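Local atomic coordinates of Exo-beta-1,4-mannosidase (Rhizomucor miehei, PDB entry 4LYP), a protein that probably releases mannose from the non-reducing ends of beta-1,4-linked manno-oligosaccharides as a fungal glycoside hydrolase family 5 beta-mannosidase, and also shows transglycosylation activity. Residues Tyr192-Lys206 / Pro239-Phe253. Numbering follows the deposited sequence. Where two conformers were deposited one is given.
Sequences YNDSEIAPKANKLFK and PQEAPASWFEEISTF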
loop_
_atom_site.group_PDB
_atom_site.type_symbol
_atom_site.label_atom_id
_atom_site.label_comp_id
_atom_site.label_asym_id
_atom_site.label_seq_id
_atom_site.Cartn_x
_atom_site.Cartn_y
_atom_site.Cartn_z
ATOM N N TYR A 192 6.222 -17.472 -8.297
ATOM C CA TYR A 192 5.355 -18.462 -7.669
ATOM C C TYR A 192 4.862 -19.544 -8.643
ATOM O O TYR A 192 4.371 -20.542 -8.200
ATOM C CB TYR A 192 4.204 -17.796 -6.925
ATOM C CG TYR A 192 3.502 -16.653 -7.682
ATOM C CD1 TYR A 192 2.757 -16.856 -8.779
ATOM C CD2 TYR A 192 3.681 -15.320 -7.243
ATOM C CE1 TYR A 192 2.114 -15.811 -9.459
ATOM C CE2 TYR A 192 3.069 -14.271 -7.904
ATOM C CZ TYR A 192 2.297 -14.503 -9.012
ATOM O OH TYR A 192 1.713 -13.430 -9.650
ATOM N N ASN A 193 5.017 -19.368 -9.954
ATOM C CA ASN A 193 4.455 -20.346 -10.923
ATOM C C ASN A 193 5.500 -21.306 -11.509
ATOM O O ASN A 193 5.143 -22.335 -12.095
ATOM C CB ASN A 193 3.796 -19.599 -12.111
ATOM C CG ASN A 193 2.444 -19.035 -11.746
ATOM O OD1 ASN A 193 1.832 -19.469 -10.766
ATOM N ND2 ASN A 193 2.008 -18.056 -12.543
ATOM N N ASP A 194 6.790 -21.012 -11.408
ATOM C CA ASP A 194 7.797 -21.839 -12.081
ATOM C C ASP A 194 8.315 -22.866 -11.069
ATOM O O ASP A 194 8.788 -22.507 -9.981
ATOM C CB ASP A 194 8.908 -20.980 -12.619
ATOM C CG ASP A 194 9.954 -21.817 -13.303
ATOM O OD1 ASP A 194 9.964 -21.795 -14.579
ATOM O OD2 ASP A 194 10.777 -22.482 -12.705
ATOM N N SER A 195 8.238 -24.141 -11.403
ATOM C CA SER A 195 8.537 -25.219 -10.433
ATOM C C SER A 195 9.999 -25.196 -9.931
ATOM O O SER A 195 10.255 -25.733 -8.864
ATOM C CB SER A 195 8.293 -26.628 -11.156
ATOM O OG SER A 195 9.138 -26.721 -12.382
ATOM N N GLU A 196 10.915 -24.686 -10.785
ATOM C CA GLU A 196 12.279 -24.601 -10.401
ATOM C C GLU A 196 12.639 -23.322 -9.624
ATOM O O GLU A 196 13.333 -23.296 -8.614
ATOM C CB GLU A 196 13.260 -24.833 -11.577
ATOM C CG GLU A 196 14.748 -24.834 -11.094
ATOM C CD GLU A 196 15.818 -24.725 -12.058
ATOM O OE1 GLU A 196 16.903 -24.295 -11.594
ATOM O OE2 GLU A 196 15.548 -25.013 -13.216
ATOM N N ILE A 197 12.158 -22.192 -10.192
ATOM C CA ILE A 197 12.494 -20.892 -9.620
ATOM C C ILE A 197 11.740 -20.646 -8.301
ATOM O O ILE A 197 12.327 -20.096 -7.386
ATOM C CB ILE A 197 12.153 -19.781 -10.624
ATOM C CG1 ILE A 197 13.139 -19.868 -11.836
ATOM C CG2 ILE A 197 12.192 -18.375 -10.009
ATOM C CD1 ILE A 197 12.681 -19.122 -13.073
ATOM N N ALA A 198 10.467 -21.042 -8.244
ATOM C CA ALA A 198 9.648 -20.593 -7.111
ATOM C C ALA A 198 10.211 -21.059 -5.759
ATOM O O ALA A 198 10.242 -20.280 -4.806
ATOM C CB ALA A 198 8.210 -21.065 -7.279
ATOM N N PRO A 199 10.697 -22.335 -5.606
ATOM C CA PRO A 199 11.204 -22.664 -4.267
ATOM C C PRO A 199 12.384 -21.811 -3.878
ATOM O O PRO A 199 12.547 -21.437 -2.705
ATOM C CB PRO A 199 11.614 -24.157 -4.422
ATOM C CG PRO A 199 10.771 -24.648 -5.588
ATOM C CD PRO A 199 10.580 -23.491 -6.519
ATOM N N LYS A 200 13.240 -21.493 -4.848
ATOM C CA LYS A 200 14.451 -20.707 -4.571
ATOM C C LYS A 200 14.117 -19.256 -4.238
ATOM O O LYS A 200 14.650 -18.648 -3.291
ATOM C CB LYS A 200 15.393 -20.793 -5.775
ATOM C CG LYS A 200 15.958 -22.227 -5.978
ATOM C CD LYS A 200 16.948 -22.326 -7.114
ATOM C CE LYS A 200 16.905 -23.489 -7.929
ATOM N NZ LYS A 200 17.890 -23.178 -9.007
ATOM N N ALA A 201 13.211 -18.705 -5.023
ATOM C CA ALA A 201 12.785 -17.275 -4.859
ATOM C C ALA A 201 12.115 -17.176 -3.517
ATOM O O ALA A 201 12.332 -16.219 -2.779
ATOM C CB ALA A 201 11.916 -16.854 -6.011
ATOM N N ASN A 202 11.208 -18.133 -3.182
ATOM C CA ASN A 202 10.472 -18.071 -1.920
ATOM C C ASN A 202 11.320 -18.274 -0.721
ATOM O O ASN A 202 11.030 -17.743 0.360
ATOM C CB ASN A 202 9.234 -18.919 -2.002
ATOM C CG ASN A 202 8.165 -18.125 -2.767
ATOM O OD1 ASN A 202 7.378 -17.393 -2.147
ATOM N ND2 ASN A 202 8.005 -18.462 -4.119
ATOM N N LYS A 203 12.450 -19.013 -0.852
ATOM C CA LYS A 203 13.427 -19.131 0.223
ATOM C C LYS A 203 14.017 -17.744 0.566
ATOM O O LYS A 203 14.053 -17.340 1.730
ATOM C CB LYS A 203 14.550 -20.069 -0.212
ATOM C CG LYS A 203 15.683 -20.179 0.808
ATOM C CD LYS A 203 16.916 -19.279 0.598
ATOM C CE LYS A 203 18.031 -19.543 1.636
ATOM N NZ LYS A 203 18.024 -20.971 2.031
ATOM N N LEU A 204 14.451 -17.013 -0.480
ATOM C CA LEU A 204 15.018 -15.687 -0.260
ATOM C C LEU A 204 13.981 -14.734 0.326
ATOM O O LEU A 204 14.287 -13.909 1.173
ATOM C CB LEU A 204 15.513 -15.086 -1.576
ATOM C CG LEU A 204 16.631 -15.891 -2.286
ATOM C CD1 LEU A 204 17.049 -15.041 -3.484
ATOM C CD2 LEU A 204 17.803 -16.177 -1.373
ATOM N N PHE A 205 12.724 -14.854 -0.131
ATOM C CA PHE A 205 11.645 -13.986 0.345
ATOM C C PHE A 205 11.357 -14.290 1.793
ATOM O O PHE A 205 11.220 -13.332 2.597
ATOM C CB PHE A 205 10.458 -14.246 -0.562
ATOM C CG PHE A 205 9.170 -13.486 -0.240
ATOM C CD1 PHE A 205 9.175 -12.118 0.082
ATOM C CD2 PHE A 205 7.944 -14.133 -0.352
ATOM C CE1 PHE A 205 8.008 -11.419 0.280
ATOM C CE2 PHE A 205 6.757 -13.461 -0.139
ATOM C CZ PHE A 205 6.779 -12.095 0.149
ATOM N N LYS A 206 11.271 -15.573 2.192
ATOM C CA LYS A 206 11.099 -15.941 3.591
ATOM C C LYS A 206 12.247 -15.405 4.450
ATOM O O LYS A 206 11.993 -15.032 5.610
ATOM C CB LYS A 206 10.925 -17.458 3.718
ATOM C CG LYS A 206 9.571 -17.948 3.195
ATOM C CD LYS A 206 9.536 -19.493 3.218
ATOM C CE LYS A 206 8.223 -20.018 2.733
ATOM N NZ LYS A 206 8.283 -21.508 2.740
ATOM N N PRO A 239 -0.101 -9.488 -5.794
ATOM C CA PRO A 239 0.201 -10.719 -6.535
ATOM C C PRO A 239 -0.751 -10.887 -7.720
ATOM O O PRO A 239 -1.928 -10.605 -7.604
ATOM C CB PRO A 239 -0.005 -11.828 -5.499
ATOM C CG PRO A 239 -0.059 -11.162 -4.179
ATOM C CD PRO A 239 -0.537 -9.749 -4.415
ATOM N N GLN A 240 -0.249 -11.339 -8.880
ATOM C CA GLN A 240 -1.033 -11.454 -10.104
ATOM C C GLN A 240 -1.447 -12.907 -10.346
ATOM O O GLN A 240 -0.672 -13.728 -10.821
ATOM C CB GLN A 240 -0.257 -10.891 -11.295
ATOM C CG GLN A 240 0.136 -9.411 -11.156
ATOM C CD GLN A 240 -1.086 -8.523 -11.123
ATOM O OE1 GLN A 240 -1.830 -8.427 -12.117
ATOM N NE2 GLN A 240 -1.387 -7.903 -9.982
ATOM N N GLU A 241 -2.701 -13.222 -10.001
ATOM C CA GLU A 241 -3.243 -14.601 -10.194
ATOM C C GLU A 241 -2.285 -15.648 -9.619
ATOM O O GLU A 241 -1.997 -16.647 -10.314
ATOM C CB GLU A 241 -3.570 -14.804 -11.681
ATOM C CG GLU A 241 -4.673 -13.820 -12.076
ATOM C CD GLU A 241 -5.582 -14.402 -13.131
ATOM O OE1 GLU A 241 -6.500 -15.292 -12.875
ATOM O OE2 GLU A 241 -5.342 -14.058 -14.240
ATOM N N ALA A 242 -1.798 -15.469 -8.426
ATOM C CA ALA A 242 -0.916 -16.427 -7.777
ATOM C C ALA A 242 -1.762 -17.630 -7.319
ATOM O O ALA A 242 -2.954 -17.498 -6.996
ATOM C CB ALA A 242 -0.267 -15.767 -6.608
ATOM N N PRO A 243 -1.148 -18.829 -7.219
ATOM C CA PRO A 243 -1.953 -19.996 -6.862
ATOM C C PRO A 243 -2.357 -19.973 -5.419
ATOM O O PRO A 243 -1.623 -19.474 -4.507
ATOM C CB PRO A 243 -1.036 -21.155 -7.165
ATOM C CG PRO A 243 0.312 -20.562 -7.180
ATOM C CD PRO A 243 0.222 -19.142 -7.559
ATOM N N ALA A 244 -3.527 -20.565 -5.139
ATOM C CA ALA A 244 -4.036 -20.689 -3.776
ATOM C C ALA A 244 -2.977 -21.288 -2.842
ATOM O O ALA A 244 -2.820 -20.901 -1.677
ATOM C CB ALA A 244 -5.318 -21.532 -3.719
ATOM N N SER A 245 -2.261 -22.307 -3.337
ATOM C CA SER A 245 -1.277 -22.991 -2.467
ATOM C C SER A 245 -0.168 -22.046 -2.016
ATOM O O SER A 245 0.375 -22.201 -0.929
ATOM C CB SER A 245 -0.656 -24.166 -3.246
ATOM O OG SER A 245 -0.087 -23.720 -4.503
ATOM N N TRP A 246 0.180 -21.047 -2.854
ATOM C CA TRP A 246 1.223 -20.080 -2.464
ATOM C C TRP A 246 0.679 -19.152 -1.374
ATOM O O TRP A 246 1.359 -18.916 -0.372
ATOM C CB TRP A 246 1.703 -19.333 -3.678
ATOM C CG TRP A 246 2.695 -18.262 -3.409
ATOM C CD1 TRP A 246 4.029 -18.426 -3.224
ATOM C CD2 TRP A 246 2.425 -16.818 -3.296
ATOM N NE1 TRP A 246 4.648 -17.199 -3.015
ATOM C CE2 TRP A 246 3.704 -16.192 -3.064
ATOM C CE3 TRP A 246 1.269 -16.033 -3.358
ATOM C CZ2 TRP A 246 3.836 -14.825 -2.918
ATOM C CZ3 TRP A 246 1.428 -14.640 -3.276
ATOM C CH2 TRP A 246 2.696 -14.054 -3.013
ATOM N N PHE A 247 -0.564 -18.663 -1.533
ATOM C CA PHE A 247 -1.153 -17.886 -0.479
ATOM C C PHE A 247 -1.215 -18.680 0.796
ATOM O O PHE A 247 -0.944 -18.116 1.889
ATOM C CB PHE A 247 -2.557 -17.425 -0.847
ATOM C CG PHE A 247 -2.576 -16.323 -1.862
ATOM C CD1 PHE A 247 -2.240 -14.986 -1.511
ATOM C CD2 PHE A 247 -2.924 -16.578 -3.219
ATOM C CE1 PHE A 247 -2.274 -13.976 -2.437
ATOM C CE2 PHE A 247 -2.950 -15.525 -4.139
ATOM C CZ PHE A 247 -2.632 -14.226 -3.741
ATOM N N GLU A 248 -1.611 -19.951 0.746
ATOM C CA GLU A 248 -1.707 -20.754 1.978
ATOM C C GLU A 248 -0.348 -20.861 2.651
ATOM O O GLU A 248 -0.160 -20.666 3.854
ATOM C CB GLU A 248 -2.237 -22.163 1.619
ATOM C CG GLU A 248 -2.343 -23.096 2.816
ATOM C CD GLU A 248 -3.397 -22.575 3.702
ATOM O OE1 GLU A 248 -4.498 -22.174 3.248
ATOM O OE2 GLU A 248 -3.137 -22.619 4.883
ATOM N N GLU A 249 0.679 -21.155 1.848
ATOM C CA GLU A 249 1.980 -21.396 2.442
ATOM C C GLU A 249 2.592 -20.121 3.018
ATOM O O GLU A 249 3.167 -20.154 4.103
ATOM C CB GLU A 249 2.864 -22.010 1.339
ATOM C CG GLU A 249 4.003 -22.845 1.865
ATOM C CD GLU A 249 5.184 -22.111 1.471
ATOM O OE1 GLU A 249 6.019 -22.518 0.595
ATOM O OE2 GLU A 249 5.200 -21.032 2.010
ATOM N N ILE A 250 2.562 -19.021 2.256
ATOM C CA ILE A 250 3.237 -17.826 2.746
ATOM C C ILE A 250 2.481 -17.237 3.908
ATOM O O ILE A 250 3.080 -16.750 4.869
ATOM C CB ILE A 250 3.519 -16.793 1.631
ATOM C CG1 ILE A 250 4.272 -17.282 0.411
ATOM C CG2 ILE A 250 4.338 -15.614 2.238
ATOM C CD1 ILE A 250 5.662 -17.820 0.776
ATOM N N SER A 251 1.124 -17.234 3.840
ATOM C CA SER A 251 0.381 -16.656 4.976
ATOM C C SER A 251 0.671 -17.430 6.277
ATOM O O SER A 251 0.773 -16.852 7.326
ATOM C CB SER A 251 -1.105 -16.613 4.676
ATOM O OG SER A 251 -1.673 -17.942 4.526
ATOM N N THR A 252 0.797 -18.761 6.165
ATOM C CA THR A 252 1.029 -19.587 7.353
ATOM C C THR A 252 2.440 -19.318 7.876
ATOM O O THR A 252 2.649 -19.215 9.085
ATOM C CB THR A 252 0.854 -21.077 6.968
ATOM O OG1 THR A 252 -0.496 -21.254 6.671
ATOM C CG2 THR A 252 1.256 -22.044 8.139
ATOM N N PHE A 253 3.420 -19.147 6.976
ATOM C CA PHE A 253 4.784 -18.814 7.377
ATOM C C PHE A 253 4.784 -17.492 8.150
ATOM O O PHE A 253 5.387 -17.356 9.206
ATOM C CB PHE A 253 5.703 -18.697 6.145
ATOM C CG PHE A 253 7.095 -18.311 6.458
ATOM C CD1 PHE A 253 8.035 -19.276 6.803
ATOM C CD2 PHE A 253 7.483 -16.969 6.469
ATOM C CE1 PHE A 253 9.359 -18.886 7.113
ATOM C CE2 PHE A 253 8.751 -16.617 6.806
ATOM C CZ PHE A 253 9.695 -17.559 7.115
HETATM O O HOH W 1 -0.525 -16.673 -12.662
HETATM O O HOH W 2 8.538 -21.899 0.335
#
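Y192 lays its phenol ring over A242, whose CB stands 3.6 Å from the ring centroid, almost on the normal, a CH-pi contact in which the small methyl of alanine lets the ring lie close against the loop backbone. With chi1 at 45°, CG sits between the backbone N and the carbonyl carbon, turning the ring across the loop 239-243. Its hydroxyl donates to Q240 O at 2.7 Å from above the carbonyl plane, so one residue supplies both an apolar face and a polar end. P243, a proline suited to the N-cap position before helix 244-257, packs CD obliquely against CD1 of the same ring, and Y192 CB in turn rests on the five-membered ring of W246; I250 CG1, one turn on in the same helix, lies toward the rim of the opposite face, so the indole is held between two aliphatic groups.

The buried indole N-H is satisfied by N202: W246 NE1 reaches N202 OD1 at 2.9 Å, nearly in the ring plane, with an N-H...O angle of 158°. N202 ND2 donates to A198 O one turn back, which fixes the amide's rotation and presents its oxygen to the indole; an asparagine can serve both bonds at once. Farther along, F205 CE2 touches I250 CG2, two buried apolar side chains closing the interior between the helices. K206 runs extended across the F253 ring, CG centred 3.8 Å over its face, and its NZ forms a salt bridge to E249 OE2 at 3.2 Å, the hydrogen bond within it weak; a long chain suits both tasks, apolar methylenes on the ring and charge toward the carboxylate.

Segments 197-206 and 244-253 run nearly parallel, their axes 25° apart and 12.0 Å at closest approach, on the outside of the TIM barrel. F191 of helix 181-193 fills in beside N202, F205 and W246, while helix 273-280 flanks F247 and the loop 239-243 follows strand 230-234 and E238, which lines a guanidine-occupied pocket.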